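Local coordinates for sporozoite surface protein 2 (Plasmodium vivax, PDB 4HQO) that acts as a sporozoite surface receptor for gliding motility, probably adhering through its metal-binding von Willebrand factor A domain and its thrombospondin repeat, at residues L21-D26 / I58-N63. The protein carries 4 engineered substitutions. Sequence-based numbering, arbitrary orientation.
Sequences LYLLVD and INLYMN. With NA (sodium ion), chain G.
From Leu21 to Val25 the strand 21-26 runs parallel to strand 58-63, the two axes 4.6 Å apart at closest approach and inclined by 22°, with Tyr22 opposite Tyr61 and Leu23 opposite Met62. They are the two strands of a beta-alpha-beta unit, joined through helix 33-49, in the mixed sheet at the core of the von Willebrand factor A domain. Five nearly straight backbone hydrogen bonds zip them together: Leu21 N donates to Asn59 O and Leu21 O accepts from Tyr61 N, Leu23 N donates to Tyr61 O and Leu23 O accepts from Asn63 N, and Val25 N closes the ladder on Asn63 O at 2.8 Å.

Leu21, Leu23, Leu60 and Met62 project from one face of the sheet. Leu60 CD1 reaches over to Leu21 CD2, 4.0 Å away, and also meets CB of Leu23. Met62 is fully extended, its CG anti to the backbone N (chi1 -172°), which carries CE alongside Leu23 CD2 and to within 3.9 Å of Val25 CG2. Leu44 of helix 33-49 packs on Leu23, Val25 and Met62.

The other face carries the tyrosines. Their rings meet obliquely, planes at 56°, with Tyr22 CD2 3.7 Å from Tyr61 CD1, while His115 makes edge-to-face contacts with both. Tyr22 OH hydrogen-bonds to Gln127 OE1 on the neighbouring strand 126-133. Leu24 CD2 sits at the edge of the Tyr61 ring, near CE1, and also touches Asn63 CB at 3.9 Å.

Tyr61 OH has two partners here. Asn63 ND2 donates a hydrogen bond to it at 2.8 Å. The sodium ion, also bound by Glu71, lies in the plane of the Tyr61 ring and is coordinated by Tyr61 OH at 2.3 Å.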
loop_
_atom_site.group_PDB
_atom_site.type_symbol
_atom_site.label_atom_id
_atom_site.label_comp_id
_atom_site.label_asym_id
_atom_site.label_seq_id
_atom_site.Cartn_x
_atom_site.Cartn_y
_atom_site.Cartn_z
ATOM N N LEU A 21 -2.437 1.677 4.377
ATOM C CA LEU A 21 -3.793 1.594 4.906
ATOM C C LEU A 21 -4.329 2.995 5.174
ATOM O O LEU A 21 -3.816 3.713 6.024
ATOM C CB LEU A 21 -3.797 0.758 6.184
ATOM C CG LEU A 21 -5.120 0.175 6.701
ATOM C CD1 LEU A 21 -4.823 -0.955 7.684
ATOM C CD2 LEU A 21 -5.957 1.225 7.383
ATOM N N TYR A 22 -5.359 3.370 4.430
ATOM C CA TYR A 22 -5.920 4.709 4.493
ATOM C C TYR A 22 -7.179 4.635 5.339
ATOM O O TYR A 22 -8.186 4.085 4.914
ATOM C CB TYR A 22 -6.245 5.209 3.078
ATOM C CG TYR A 22 -5.068 5.148 2.121
ATOM C CD1 TYR A 22 -4.828 4.013 1.354
ATOM C CD2 TYR A 22 -4.201 6.230 1.981
ATOM C CE1 TYR A 22 -3.754 3.957 0.475
ATOM C CE2 TYR A 22 -3.124 6.180 1.107
ATOM C CZ TYR A 22 -2.905 5.040 0.356
ATOM O OH TYR A 22 -1.830 4.977 -0.509
ATOM N N LEU A 23 -7.102 5.151 6.558
ATOM C CA LEU A 23 -8.226 5.099 7.482
ATOM C C LEU A 23 -8.982 6.419 7.419
ATOM O O LEU A 23 -8.465 7.461 7.841
ATOM C CB LEU A 23 -7.725 4.826 8.901
ATOM C CG LEU A 23 -8.726 4.681 10.047
ATOM C CD1 LEU A 23 -9.858 3.741 9.676
ATOM C CD2 LEU A 23 -8.004 4.175 11.295
ATOM N N LEU A 24 -10.195 6.373 6.872
ATOM C CA LEU A 24 -11.001 7.581 6.652
ATOM C C LEU A 24 -12.139 7.579 7.666
ATOM O O LEU A 24 -13.005 6.696 7.643
ATOM C CB LEU A 24 -11.567 7.604 5.236
ATOM C CG LEU A 24 -10.607 7.311 4.073
ATOM C CD1 LEU A 24 -11.330 7.432 2.710
ATOM C CD2 LEU A 24 -9.403 8.234 4.125
ATOM N N VAL A 25 -12.119 8.550 8.572
ATOM C CA VAL A 25 -13.035 8.540 9.710
ATOM C C VAL A 25 -14.075 9.657 9.593
ATOM O O VAL A 25 -13.732 10.836 9.471
ATOM C CB VAL A 25 -12.276 8.652 11.060
ATOM C CG1 VAL A 25 -13.252 8.599 12.227
ATOM C CG2 VAL A 25 -11.231 7.536 11.186
ATOM N N ASP A 26 -15.343 9.267 9.600
ATOM C CA ASP A 26 -16.460 10.213 9.535
ATOM C C ASP A 26 -16.600 10.923 10.889
ATOM O O ASP A 26 -16.933 10.285 11.886
ATOM C CB ASP A 26 -17.733 9.421 9.230
ATOM C CG ASP A 26 -18.930 10.295 8.869
ATOM O OD1 ASP A 26 -19.006 11.474 9.297
ATOM O OD2 ASP A 26 -19.818 9.763 8.161
ATOM N N ILE A 58 2.985 -2.561 7.480
ATOM C CA ILE A 58 1.798 -1.699 7.407
ATOM C C ILE A 58 2.129 -0.242 7.743
ATOM O O ILE A 58 2.724 0.040 8.778
ATOM C CB ILE A 58 0.658 -2.220 8.308
ATOM C CG1 ILE A 58 0.422 -3.711 8.032
ATOM C CG2 ILE A 58 -0.619 -1.417 8.068
ATOM C CD1 ILE A 58 -0.701 -4.335 8.840
ATOM N N ASN A 59 1.763 0.671 6.844
ATOM C CA ASN A 59 1.879 2.108 7.097
ATOM C C ASN A 59 0.485 2.723 7.117
ATOM O O ASN A 59 -0.315 2.529 6.194
ATOM C CB ASN A 59 2.710 2.816 6.023
ATOM C CG ASN A 59 4.165 2.356 5.979
ATOM O OD1 ASN A 59 4.581 1.424 6.686
ATOM N ND2 ASN A 59 4.945 3.009 5.125
ATOM N N LEU A 60 0.195 3.468 8.169
ATOM C CA LEU A 60 -1.132 4.025 8.358
ATOM C C LEU A 60 -1.219 5.454 7.815
ATOM O O LEU A 60 -0.304 6.254 7.997
ATOM C CB LEU A 60 -1.488 3.992 9.852
ATOM C CG LEU A 60 -2.833 4.573 10.290
ATOM C CD1 LEU A 60 -3.975 3.742 9.729
ATOM C CD2 LEU A 60 -2.913 4.658 11.830
ATOM N N TYR A 61 -2.309 5.748 7.116
ATOM C CA TYR A 61 -2.692 7.122 6.809
ATOM C C TYR A 61 -4.041 7.338 7.499
ATOM O O TYR A 61 -4.839 6.404 7.614
ATOM C CB TYR A 61 -2.784 7.358 5.296
ATOM C CG TYR A 61 -3.556 8.606 4.895
ATOM C CD1 TYR A 61 -4.939 8.577 4.779
ATOM C CD2 TYR A 61 -2.903 9.790 4.602
ATOM C CE1 TYR A 61 -5.651 9.684 4.416
ATOM C CE2 TYR A 61 -3.620 10.925 4.230
ATOM C CZ TYR A 61 -4.996 10.855 4.138
ATOM O OH TYR A 61 -5.738 11.949 3.764
ATOM N N MET A 62 -4.293 8.543 7.993
ATOM C CA MET A 62 -5.569 8.779 8.660
ATOM C C MET A 62 -6.131 10.148 8.343
ATOM O O MET A 62 -5.423 11.154 8.402
ATOM C CB MET A 62 -5.446 8.577 10.165
ATOM C CG MET A 62 -6.769 8.603 10.930
ATOM S SD MET A 62 -6.431 8.391 12.714
ATOM C CE MET A 62 -8.000 7.764 13.287
ATOM N N ASN A 63 -7.413 10.169 7.989
ATOM C CA ASN A 63 -8.106 11.400 7.642
ATOM C C ASN A 63 -9.421 11.475 8.393
ATOM O O ASN A 63 -10.168 10.488 8.477
ATOM C CB ASN A 63 -8.395 11.453 6.132
ATOM C CG ASN A 63 -8.742 12.847 5.653
ATOM O OD1 ASN A 63 -9.825 13.368 5.941
ATOM N ND2 ASN A 63 -7.824 13.460 4.913
HETATM NA NA NA G . -4.461 13.649 2.903
#